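Local atomic coordinates of uncharacterized protein (Bordetella bronchiseptica, PDB entry 4XG0), a protein that is of unassigned individual function but belongs to the DUF1537 family of kinases, which act in catabolic pathways for acid sugars, and probably phosphorylates such a compound. Residues 30-35 / 108-113. Numbering follows the deposited sequence.
Sequences IVADDL and YKKVDS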
ATOM      1  N   ILE A  30      10.312 -10.512   5.234  1.00 24.74           N
ATOM      2  CA  ILE A  30       9.190 -10.990   6.037  1.00 24.03           C
ATOM      3  C   ILE A  30       9.646 -12.205   6.874  1.00 26.95           C
ATOM      4  O   ILE A  30      10.016 -13.241   6.336  1.00 27.24           O
ATOM      5  CB  ILE A  30       8.004 -11.440   5.162  1.00 22.93           C
ATOM      6  CG1 ILE A  30       7.447 -10.290   4.343  1.00 21.10           C
ATOM      7  CG2 ILE A  30       6.905 -12.014   6.066  1.00 29.33           C
ATOM      8  CD1 ILE A  30       6.575 -10.819   3.212  1.00 20.62           C
ATOM      9  N   VAL A  31       9.663 -12.060   8.204  1.00 26.14           N
ATOM     10  CA  VAL A  31       9.950 -13.172   9.113  1.00 28.04           C
ATOM     11  C   VAL A  31       8.650 -13.672   9.779  1.00 27.07           C
ATOM     12  O   VAL A  31       8.063 -12.959  10.593  1.00 26.03           O
ATOM     13  CB  VAL A  31      10.911 -12.714  10.232  1.00 28.87           C
ATOM     14  CG1 VAL A  31      11.243 -13.874  11.160  1.00 30.72           C
ATOM     15  CG2 VAL A  31      12.172 -12.134   9.650  1.00 33.70           C
ATOM     16  N   ALA A  32       8.199 -14.874   9.417  1.00 27.72           N
ATOM     17  CA  ALA A  32       7.001 -15.467  10.010  1.00 27.34           C
ATOM     18  C   ALA A  32       7.344 -16.655  10.870  1.00 31.11           C
ATOM     19  O   ALA A  32       8.294 -17.372  10.582  1.00 30.98           O
ATOM     20  CB  ALA A  32       6.042 -15.895   8.923  1.00 26.58           C
ATOM     21  N   ASP A  33       6.558 -16.889  11.919  1.00 29.79           N
ATOM     22  CA  ASP A  33       6.866 -17.996  12.795  1.00 37.10           C
ATOM     23  C   ASP A  33       6.297 -19.349  12.351  1.00 32.85           C
ATOM     24  O   ASP A  33       6.578 -20.369  12.968  1.00 33.82           O
ATOM     25  CB  ASP A  33       6.486 -17.660  14.251  1.00 33.35           C
ATOM     26  CG  ASP A  33       4.991 -17.540  14.466  1.00 31.22           C
ATOM     27  OD1 ASP A  33       4.257 -17.220  13.509  1.00 28.24           O
ATOM     28  OD2 ASP A  33       4.554 -17.800  15.621  1.00 31.42           O
ATOM     29  N   ASP A  34       5.531 -19.403  11.271  1.00 31.18           N
ATOM     30  CA  ASP A  34       5.125 -20.705  10.791  1.00 34.67           C
ATOM     31  C   ASP A  34       4.928 -20.683   9.277  1.00 33.36           C
ATOM     32  O   ASP A  34       4.921 -19.616   8.661  1.00 30.08           O
ATOM     33  CB  ASP A  34       3.903 -21.234  11.552  1.00 32.72           C
ATOM     34  CG  ASP A  34       2.602 -20.644  11.092  1.00 30.42           C
ATOM     35  OD1 ASP A  34       2.591 -19.601  10.386  1.00 28.80           O
ATOM     36  OD2 ASP A  34       1.553 -21.230  11.480  1.00 35.41           O
ATOM     37  N   LEU A  35       4.817 -21.868   8.692  1.00 33.10           N
ATOM     38  CA  LEU A  35       4.756 -21.990   7.239  1.00 33.88           C
ATOM     39  C   LEU A  35       3.490 -21.379   6.663  1.00 30.94           C
ATOM     40  O   LEU A  35       3.521 -20.725   5.624  1.00 29.86           O
ATOM     41  CB  LEU A  35       4.825 -23.473   6.848  1.00 35.14           C
ATOM     42  CG  LEU A  35       4.769 -23.779   5.351  1.00 40.83           C
ATOM     43  CD1 LEU A  35       6.022 -23.256   4.668  1.00 49.30           C
ATOM     44  CD2 LEU A  35       4.594 -25.281   5.121  1.00 37.62           C
ATOM     45  N   TYR A 108       9.172  -6.864   8.195  1.00 23.33           N
ATOM     46  CA  TYR A 108       7.836  -7.157   8.719  1.00 18.95           C
ATOM     47  C   TYR A 108       7.920  -8.480   9.466  1.00 22.18           C
ATOM     48  O   TYR A 108       8.350  -9.497   8.913  1.00 23.48           O
ATOM     49  CB  TYR A 108       6.840  -7.229   7.562  1.00 19.59           C
ATOM     50  CG  TYR A 108       5.451  -7.830   7.757  1.00 21.74           C
ATOM     51  CD1 TYR A 108       4.788  -7.859   8.970  1.00 31.63           C
ATOM     52  CD2 TYR A 108       4.793  -8.355   6.644  1.00 28.78           C
ATOM     53  CE1 TYR A 108       3.477  -8.414   9.064  1.00 24.47           C
ATOM     54  CE2 TYR A 108       3.544  -8.894   6.738  1.00 36.31           C
ATOM     55  CZ  TYR A 108       2.890  -8.920   7.949  1.00 23.59           C
ATOM     56  OH  TYR A 108       1.621  -9.469   7.969  1.00 39.35           O
ATOM     57  N   LYS A 109       7.550  -8.467  10.743  1.00 20.70           N
ATOM     58  CA  LYS A 109       7.492  -9.702  11.500  1.00 18.68           C
ATOM     59  C   LYS A 109       6.050 -10.201  11.585  1.00 21.70           C
ATOM     60  O   LYS A 109       5.169  -9.513  12.109  1.00 20.62           O
ATOM     61  CB  LYS A 109       8.033  -9.526  12.934  1.00 20.76           C
ATOM     62  CG  LYS A 109       8.163 -10.824  13.646  1.00 20.97           C
ATOM     63  CD  LYS A 109       8.738 -10.674  15.065  1.00 30.00           C
ATOM     64  CE  LYS A 109       9.182 -12.030  15.673  1.00 24.39           C
ATOM     65  NZ  LYS A 109       8.050 -12.932  16.035  1.00 27.69           N
ATOM     66  N   LYS A 110       5.812 -11.383  11.026  1.00 20.35           N
ATOM     67  CA  LYS A 110       4.487 -11.974  10.903  1.00 19.23           C
ATOM     68  C   LYS A 110       4.263 -12.987  12.017  1.00 21.07           C
ATOM     69  O   LYS A 110       5.001 -13.980  12.146  1.00 23.52           O
ATOM     70  CB  LYS A 110       4.292 -12.637   9.519  1.00 22.93           C
ATOM     71  CG  LYS A 110       3.194 -13.719   9.443  1.00 22.78           C
ATOM     72  CD  LYS A 110       1.776 -13.115   9.615  1.00 22.49           C
ATOM     73  CE  LYS A 110       0.696 -14.171   9.424  1.00 20.44           C
ATOM     74  NZ  LYS A 110       0.681 -15.163  10.502  1.00 22.37           N
ATOM     75  N   VAL A 111       3.258 -12.678  12.846  1.00 22.79           N
ATOM     76  CA  VAL A 111       2.894 -13.476  14.002  1.00 21.51           C
ATOM     77  C   VAL A 111       1.436 -13.955  13.925  1.00 21.79           C
ATOM     78  O   VAL A 111       0.692 -13.574  13.019  1.00 23.59           O
ATOM     79  CB  VAL A 111       3.123 -12.670  15.311  1.00 22.77           C
ATOM     80  CG1 VAL A 111       4.603 -12.333  15.474  1.00 25.10           C
ATOM     81  CG2 VAL A 111       2.314 -11.410  15.281  1.00 22.08           C
ATOM     82  N   ASP A 112       1.070 -14.864  14.834  1.00 22.12           N
ATOM     83  CA  ASP A 112      -0.314 -15.284  15.020  1.00 22.71           C
ATOM     84  C   ASP A 112      -1.127 -14.066  15.446  1.00 24.66           C
ATOM     85  O   ASP A 112      -0.708 -13.297  16.343  1.00 23.58           O
ATOM     86  CB  ASP A 112      -0.356 -16.373  16.124  1.00 27.28           C
ATOM     87  CG  ASP A 112      -1.755 -16.993  16.347  1.00 24.04           C
ATOM     88  OD1 ASP A 112      -2.492 -17.297  15.372  1.00 26.54           O
ATOM     89  OD2 ASP A 112      -2.078 -17.250  17.554  1.00 26.48           O
ATOM     90  N   SER A 113      -2.297 -13.921  14.842  1.00 24.46           N
ATOM     91  CA  SER A 113      -3.258 -12.910  15.284  1.00 20.24           C
ATOM     92  C   SER A 113      -3.658 -13.136  16.716  1.00 21.91           C
ATOM     93  O   SER A 113      -4.018 -12.176  17.391  1.00 25.33           O
ATOM     94  CB  SER A 113      -4.524 -12.879  14.426  1.00 21.90           C
ATOM     95  OG  SER A 113      -5.218 -14.099  14.472  1.00 24.85           O
TER
HETATM   96  O   HOH W   1       2.898 -16.909  11.053  1.00 23.46           O
HETATM   97  O   HOH W   2       3.054 -15.743  16.840  1.00 23.74           O
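Val31 and Lys110 join two neighbouring strands of the parallel sheet in the sugar-binding N-terminal domain, where the C-terminal ends of the strands open onto a pocket holding a citrate, probably from the crystallisation liquor. The register Ile30–Tyr108, Val31–Lys109, Ala32–Lys110 and an axis angle of 20° establish the parallel pairing. Val31 N donates to Tyr108 O (3.0 Å), and Lys110 N to Val31 O (2.8 Å); the bond from Asp33 N to Lys110 O is weak. Lys110, traced outward, leaves the sheet on the face of Ala32: its CB lies 3.7 Å from Ala32 CB, and its CG 3.6 Å from the same methyl carbon. CG is anti to the backbone N (chi1 158°); further bends at chi2 and chi4 turn the chain's end towards the loops beyond the strands. There NZ donates to Val111 O (3.0 Å) from above the carbonyl plane, to water 1 (2.9 Å) and to a citrate oxygen, three partners that fix the ammonium's direction. Water 1 donates in turn to Asp33 OD1 and Asp34 OD1, so both acids reach the lysine indirectly; Arg81 salt-bridges Asp33, while Asp34 N-caps helix 35-47. A second water bridges the loops, donating to Asp33 OD2 (2.8 Å) and accepting from Asp112 N (3.0 Å).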